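Local atomic coordinates of kelch-like protein 7 (Homo sapiens, PDB entry 3II7), a protein that serves as the substrate-specific adapter of a CUL3-RBX1 E3 ubiquitin ligase, its Kelch-repeat domain being the part described here. Residues L196-G208 / G214-N226. Residues are numbered along the deposited sequence; the frame is centred on the assembly and turned at random. Where two conformers were deposited one is given.
Sequences LVFVKDKIFAVGG and GLDNVEYYDIKLN. With EDO (1,2-ethanediol), chain F; EDO (1,2-ethanediol), chain K.
The Tyr220 ring is met from one side by two side chains of the neighbouring strand, Lys202 and Phe204. In the conformer given here, one of two deposited, the extended Lys202 chain crosses that face, with CD 3.8 Å from the ring centroid in a CH-pi contact. In this copy Lys202 NZ continues to a tentative, off-centre cation-pi position, 4.7 Å from the same centroid. Tyr220 CB sits over a face of the Phe204 ring, 3.7 Å from Phe204 CD1. The two rings meet obliquely, their planes at 46°. Tyr220 CG stands between its own backbone N and carbonyl carbon (chi1 71°), which carries the ring over to Lys202. Val206 and Val218 extend this face side by side. Strands 202-206 and 218-222 are the two middle strands of a four-stranded antiparallel blade of the Kelch beta-propeller. Ile203 pairs with Tyr221 and Ala205 with Glu219, each through two backbone hydrogen bonds. The Glu219 carboxylate, on the other face, forms a salt bridge with Arg191 and accepts from the backbone N of Ile188 and Glu189. Past the Val206-Val218 pair, Gly207 N donates to Asn217 O at 3.0 Å. At the opposite end, Ile223 CD1 reaches Phe198 CE1 of the preceding strand at 3.8 Å.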
loop_
_atom_site.group_PDB
_atom_site.type_symbol
_atom_site.label_atom_id
_atom_site.label_comp_id
_atom_site.label_asym_id
_atom_site.label_seq_id
_atom_site.Cartn_x
_atom_site.Cartn_y
_atom_site.Cartn_z
ATOM N N LEU A 196 2.751 5.262 -0.250
ATOM C CA LEU A 196 2.862 5.638 -1.676
ATOM C C LEU A 196 1.472 5.979 -2.124
ATOM O O LEU A 196 0.586 5.088 -2.213
ATOM C CB LEU A 196 3.471 4.520 -2.541
ATOM C CG LEU A 196 3.963 5.012 -3.913
ATOM C CD1 LEU A 196 5.204 5.978 -3.734
ATOM C CD2 LEU A 196 4.268 3.845 -4.869
ATOM N N VAL A 197 1.262 7.279 -2.353
ATOM C CA VAL A 197 -0.063 7.809 -2.637
ATOM C C VAL A 197 -0.036 8.823 -3.735
ATOM O O VAL A 197 0.869 9.664 -3.803
ATOM C CB VAL A 197 -0.729 8.399 -1.352
ATOM C CG1 VAL A 197 -0.905 7.309 -0.288
ATOM C CG2 VAL A 197 0.092 9.587 -0.799
ATOM N N PHE A 198 -1.064 8.776 -4.570
ATOM C CA PHE A 198 -1.223 9.709 -5.699
ATOM C C PHE A 198 -2.184 10.838 -5.290
ATOM O O PHE A 198 -3.336 10.572 -4.889
ATOM C CB PHE A 198 -1.804 8.959 -6.884
ATOM C CG PHE A 198 -2.134 9.826 -8.070
ATOM C CD1 PHE A 198 -1.193 10.695 -8.595
ATOM C CD2 PHE A 198 -3.377 9.742 -8.676
ATOM C CE1 PHE A 198 -1.482 11.468 -9.698
ATOM C CE2 PHE A 198 -3.667 10.510 -9.780
ATOM C CZ PHE A 198 -2.721 11.382 -10.287
ATOM N N VAL A 199 -1.697 12.079 -5.375
ATOM C CA VAL A 199 -2.511 13.252 -5.108
ATOM C C VAL A 199 -2.296 14.247 -6.222
ATOM O O VAL A 199 -1.208 14.825 -6.353
ATOM C CB VAL A 199 -2.185 13.921 -3.786
ATOM C CG1 VAL A 199 -3.228 15.023 -3.500
ATOM C CG2 VAL A 199 -2.152 12.927 -2.658
ATOM N N LYS A 200 -3.359 14.422 -7.026
ATOM C CA LYS A 200 -3.445 15.439 -8.105
ATOM C C LYS A 200 -2.556 15.097 -9.312
ATOM O O LYS A 200 -3.053 14.687 -10.364
ATOM C CB LYS A 200 -3.151 16.857 -7.593
ATOM C CG LYS A 200 -3.365 17.957 -8.644
ATOM C CD LYS A 200 -2.553 19.213 -8.335
ATOM C CE LYS A 200 -3.029 19.928 -7.088
ATOM N NZ LYS A 200 -2.105 21.090 -6.746
ATOM N N ASP A 201 -1.265 15.342 -9.186
ATOM C CA ASP A 201 -0.341 15.175 -10.297
ATOM C C ASP A 201 1.014 14.730 -9.785
ATOM O O ASP A 201 2.041 14.834 -10.505
ATOM C CB ASP A 201 -0.215 16.506 -11.082
ATOM C CG ASP A 201 0.211 17.689 -10.197
ATOM O OD1 ASP A 201 0.398 17.496 -8.973
ATOM O OD2 ASP A 201 0.335 18.816 -10.710
ATOM N N LYS A 202 1.003 14.196 -8.559
ATOM C CA LYS A 202 2.221 13.856 -7.838
ATOM C C LYS A 202 2.026 12.563 -7.076
ATOM O O LYS A 202 0.939 12.282 -6.596
ATOM C CB LYS A 202 2.583 14.963 -6.844
ATOM C CG LYS A 202 3.027 16.259 -7.465
ATOM C CD LYS A 202 3.053 17.389 -6.421
ATOM C CE LYS A 202 3.005 18.756 -7.088
ATOM N NZ LYS A 202 3.200 19.884 -6.122
ATOM N N ILE A 203 3.108 11.787 -6.959
ATOM C CA ILE A 203 3.086 10.566 -6.166
ATOM C C ILE A 203 4.034 10.734 -4.972
ATOM O O ILE A 203 5.273 10.840 -5.142
ATOM C CB ILE A 203 3.499 9.336 -6.995
ATOM C CG1 ILE A 203 2.512 9.115 -8.165
ATOM C CG2 ILE A 203 3.571 8.110 -6.107
ATOM C CD1 ILE A 203 2.941 7.982 -9.161
ATOM N N PHE A 204 3.466 10.751 -3.756
ATOM C CA PHE A 204 4.223 10.963 -2.545
ATOM C C PHE A 204 4.691 9.632 -1.974
ATOM O O PHE A 204 3.882 8.721 -1.783
ATOM C CB PHE A 204 3.369 11.726 -1.498
ATOM C CG PHE A 204 3.127 13.161 -1.845
ATOM C CD1 PHE A 204 3.941 14.162 -1.322
ATOM C CD2 PHE A 204 2.073 13.528 -2.685
ATOM C CE1 PHE A 204 3.719 15.457 -1.619
ATOM C CE2 PHE A 204 1.871 14.835 -3.004
ATOM C CZ PHE A 204 2.692 15.807 -2.450
ATOM N N ALA A 205 5.996 9.533 -1.717
ATOM C CA ALA A 205 6.575 8.451 -1.000
ATOM C C ALA A 205 6.835 8.945 0.417
ATOM O O ALA A 205 7.592 9.913 0.618
ATOM C CB ALA A 205 7.868 7.991 -1.671
ATOM N N VAL A 206 6.253 8.245 1.402
ATOM C CA VAL A 206 6.169 8.743 2.766
ATOM C C VAL A 206 6.893 7.793 3.701
ATOM O O VAL A 206 6.490 6.648 3.883
ATOM C CB VAL A 206 4.687 8.899 3.223
ATOM C CG1 VAL A 206 4.616 9.480 4.644
ATOM C CG2 VAL A 206 3.874 9.735 2.212
ATOM N N GLY A 207 7.996 8.263 4.250
ATOM C CA GLY A 207 8.690 7.513 5.270
ATOM C C GLY A 207 9.185 6.172 4.804
ATOM O O GLY A 207 9.742 6.045 3.701
ATOM N N GLY A 208 8.971 5.181 5.662
ATOM C CA GLY A 208 9.477 3.834 5.483
ATOM C C GLY A 208 10.829 3.682 6.164
ATOM O O GLY A 208 11.092 4.305 7.188
ATOM N N GLY A 214 15.219 3.937 9.937
ATOM C CA GLY A 214 13.906 4.492 9.602
ATOM C C GLY A 214 14.002 5.853 8.971
ATOM O O GLY A 214 15.085 6.470 8.961
ATOM N N LEU A 215 12.886 6.334 8.433
ATOM C CA LEU A 215 12.850 7.591 7.689
ATOM C C LEU A 215 11.667 8.442 8.132
ATOM O O LEU A 215 10.530 7.969 8.097
ATOM C CB LEU A 215 12.729 7.323 6.203
ATOM C CG LEU A 215 13.855 6.574 5.526
ATOM C CD1 LEU A 215 13.465 6.117 4.122
ATOM C CD2 LEU A 215 15.104 7.475 5.457
ATOM N N ASP A 216 11.936 9.707 8.491
ATOM C CA ASP A 216 10.871 10.671 8.694
ATOM C C ASP A 216 10.585 11.443 7.437
ATOM O O ASP A 216 9.574 12.124 7.375
ATOM C CB ASP A 216 11.145 11.621 9.883
ATOM C CG ASP A 216 12.373 12.506 9.685
ATOM O OD1 ASP A 216 13.232 12.218 8.839
ATOM O OD2 ASP A 216 12.475 13.504 10.403
ATOM N N ASN A 217 11.441 11.319 6.427
ATOM C CA ASN A 217 11.333 12.219 5.297
ATOM C C ASN A 217 10.352 11.746 4.225
ATOM O O ASN A 217 9.853 10.581 4.214
ATOM C CB ASN A 217 12.710 12.653 4.761
ATOM C CG ASN A 217 13.520 11.527 4.146
ATOM O OD1 ASN A 217 12.997 10.580 3.593
ATOM N ND2 ASN A 217 14.847 11.682 4.207
ATOM N N VAL A 218 10.038 12.672 3.349
ATOM C CA VAL A 218 8.931 12.562 2.431
ATOM C C VAL A 218 9.333 13.195 1.126
ATOM O O VAL A 218 9.920 14.269 1.102
ATOM C CB VAL A 218 7.661 13.272 2.992
ATOM C CG1 VAL A 218 6.456 13.179 1.989
ATOM C CG2 VAL A 218 7.281 12.688 4.378
ATOM N N GLU A 219 9.021 12.538 0.033
ATOM C CA GLU A 219 9.330 13.086 -1.275
ATOM C C GLU A 219 8.197 12.803 -2.224
ATOM O O GLU A 219 7.367 11.920 -1.971
ATOM C CB GLU A 219 10.648 12.512 -1.816
ATOM C CG GLU A 219 10.684 10.970 -1.987
ATOM C CD GLU A 219 12.038 10.497 -2.440
ATOM O OE1 GLU A 219 12.418 10.819 -3.590
ATOM O OE2 GLU A 219 12.763 9.835 -1.646
ATOM N N TYR A 220 8.148 13.521 -3.337
ATOM C CA TYR A 220 7.143 13.210 -4.356
ATOM C C TYR A 220 7.752 13.112 -5.740
ATOM O O TYR A 220 8.792 13.718 -6.035
ATOM C CB TYR A 220 5.990 14.213 -4.384
ATOM C CG TYR A 220 6.343 15.565 -4.919
ATOM C CD1 TYR A 220 6.266 15.840 -6.266
ATOM C CD2 TYR A 220 6.734 16.570 -4.074
ATOM C CE1 TYR A 220 6.591 17.085 -6.759
ATOM C CE2 TYR A 220 7.070 17.819 -4.559
ATOM C CZ TYR A 220 6.981 18.070 -5.893
ATOM O OH TYR A 220 7.294 19.322 -6.366
ATOM N N TYR A 221 7.071 12.333 -6.569
ATOM C CA TYR A 221 7.416 12.161 -7.964
ATOM C C TYR A 221 6.559 13.088 -8.790
ATOM O O TYR A 221 5.329 12.988 -8.772
ATOM C CB TYR A 221 7.166 10.729 -8.397
ATOM C CG TYR A 221 7.541 10.471 -9.849
ATOM C CD1 TYR A 221 8.858 10.593 -10.271
ATOM C CD2 TYR A 221 6.563 10.122 -10.783
ATOM C CE1 TYR A 221 9.205 10.378 -11.575
ATOM C CE2 TYR A 221 6.895 9.888 -12.115
ATOM C CZ TYR A 221 8.201 10.036 -12.515
ATOM O OH TYR A 221 8.523 9.802 -13.827
ATOM N N ASP A 222 7.220 13.994 -9.503
ATOM C CA ASP A 222 6.567 14.888 -10.447
ATOM C C ASP A 222 6.406 14.134 -11.745
ATOM O O ASP A 222 7.383 13.879 -12.475
ATOM C CB ASP A 222 7.414 16.149 -10.630
ATOM C CG ASP A 222 6.675 17.233 -11.380
ATOM O OD1 ASP A 222 6.136 16.944 -12.455
ATOM O OD2 ASP A 222 6.629 18.374 -10.869
ATOM N N ILE A 223 5.188 13.706 -12.019
ATOM C CA ILE A 223 4.920 12.887 -13.201
ATOM C C ILE A 223 5.307 13.593 -14.488
ATOM O O ILE A 223 5.885 12.994 -15.373
ATOM C CB ILE A 223 3.432 12.442 -13.193
ATOM C CG1 ILE A 223 3.172 11.506 -12.022
ATOM C CG2 ILE A 223 3.017 11.747 -14.526
ATOM C CD1 ILE A 223 1.661 11.174 -11.788
ATOM N N LYS A 224 4.997 14.885 -14.590
ATOM C CA LYS A 224 5.335 15.675 -15.763
ATOM C C LYS A 224 6.820 15.870 -15.981
ATOM O O LYS A 224 7.275 15.790 -17.130
ATOM C CB LYS A 224 4.606 17.045 -15.677
ATOM C CG LYS A 224 4.770 17.973 -16.864
ATOM C CD LYS A 224 4.316 17.348 -18.196
ATOM C CE LYS A 224 3.681 18.410 -19.141
ATOM N NZ LYS A 224 2.199 18.636 -18.837
ATOM N N LEU A 225 7.586 16.117 -14.899
ATOM C CA LEU A 225 9.020 16.412 -15.019
ATOM C C LEU A 225 9.916 15.148 -14.929
ATOM O O LEU A 225 11.107 15.222 -15.250
ATOM C CB LEU A 225 9.466 17.402 -13.937
ATOM C CG LEU A 225 8.863 18.814 -14.016
ATOM C CD1 LEU A 225 9.329 19.646 -12.824
ATOM C CD2 LEU A 225 9.209 19.490 -15.320
ATOM N N ASN A 226 9.353 14.015 -14.483
ATOM C CA ASN A 226 10.122 12.807 -14.228
ATOM C C ASN A 226 11.282 13.110 -13.259
ATOM O O ASN A 226 12.456 12.855 -13.556
ATOM C CB ASN A 226 10.610 12.140 -15.536
ATOM C CG ASN A 226 11.403 10.843 -15.287
ATOM O OD1 ASN A 226 11.056 10.005 -14.421
ATOM N ND2 ASN A 226 12.467 10.668 -16.060
HETATM C C1 EDO F . -4.108 7.763 -3.445
HETATM O O1 EDO F . -3.145 6.824 -4.015
HETATM C C2 EDO F . -4.923 7.117 -2.323
HETATM O O2 EDO F . -4.156 6.898 -1.121
HETATM C C1 EDO K . 13.464 4.576 13.572
HETATM O O1 EDO K . 13.642 3.313 14.243
HETATM C C2 EDO K . 14.799 5.250 13.283
HETATM O O2 EDO K . 15.696 4.295 12.709
HETATM O O HOH W 1 2.946 16.036 -12.810
HETATM O O HOH W 2 8.683 5.317 8.543
#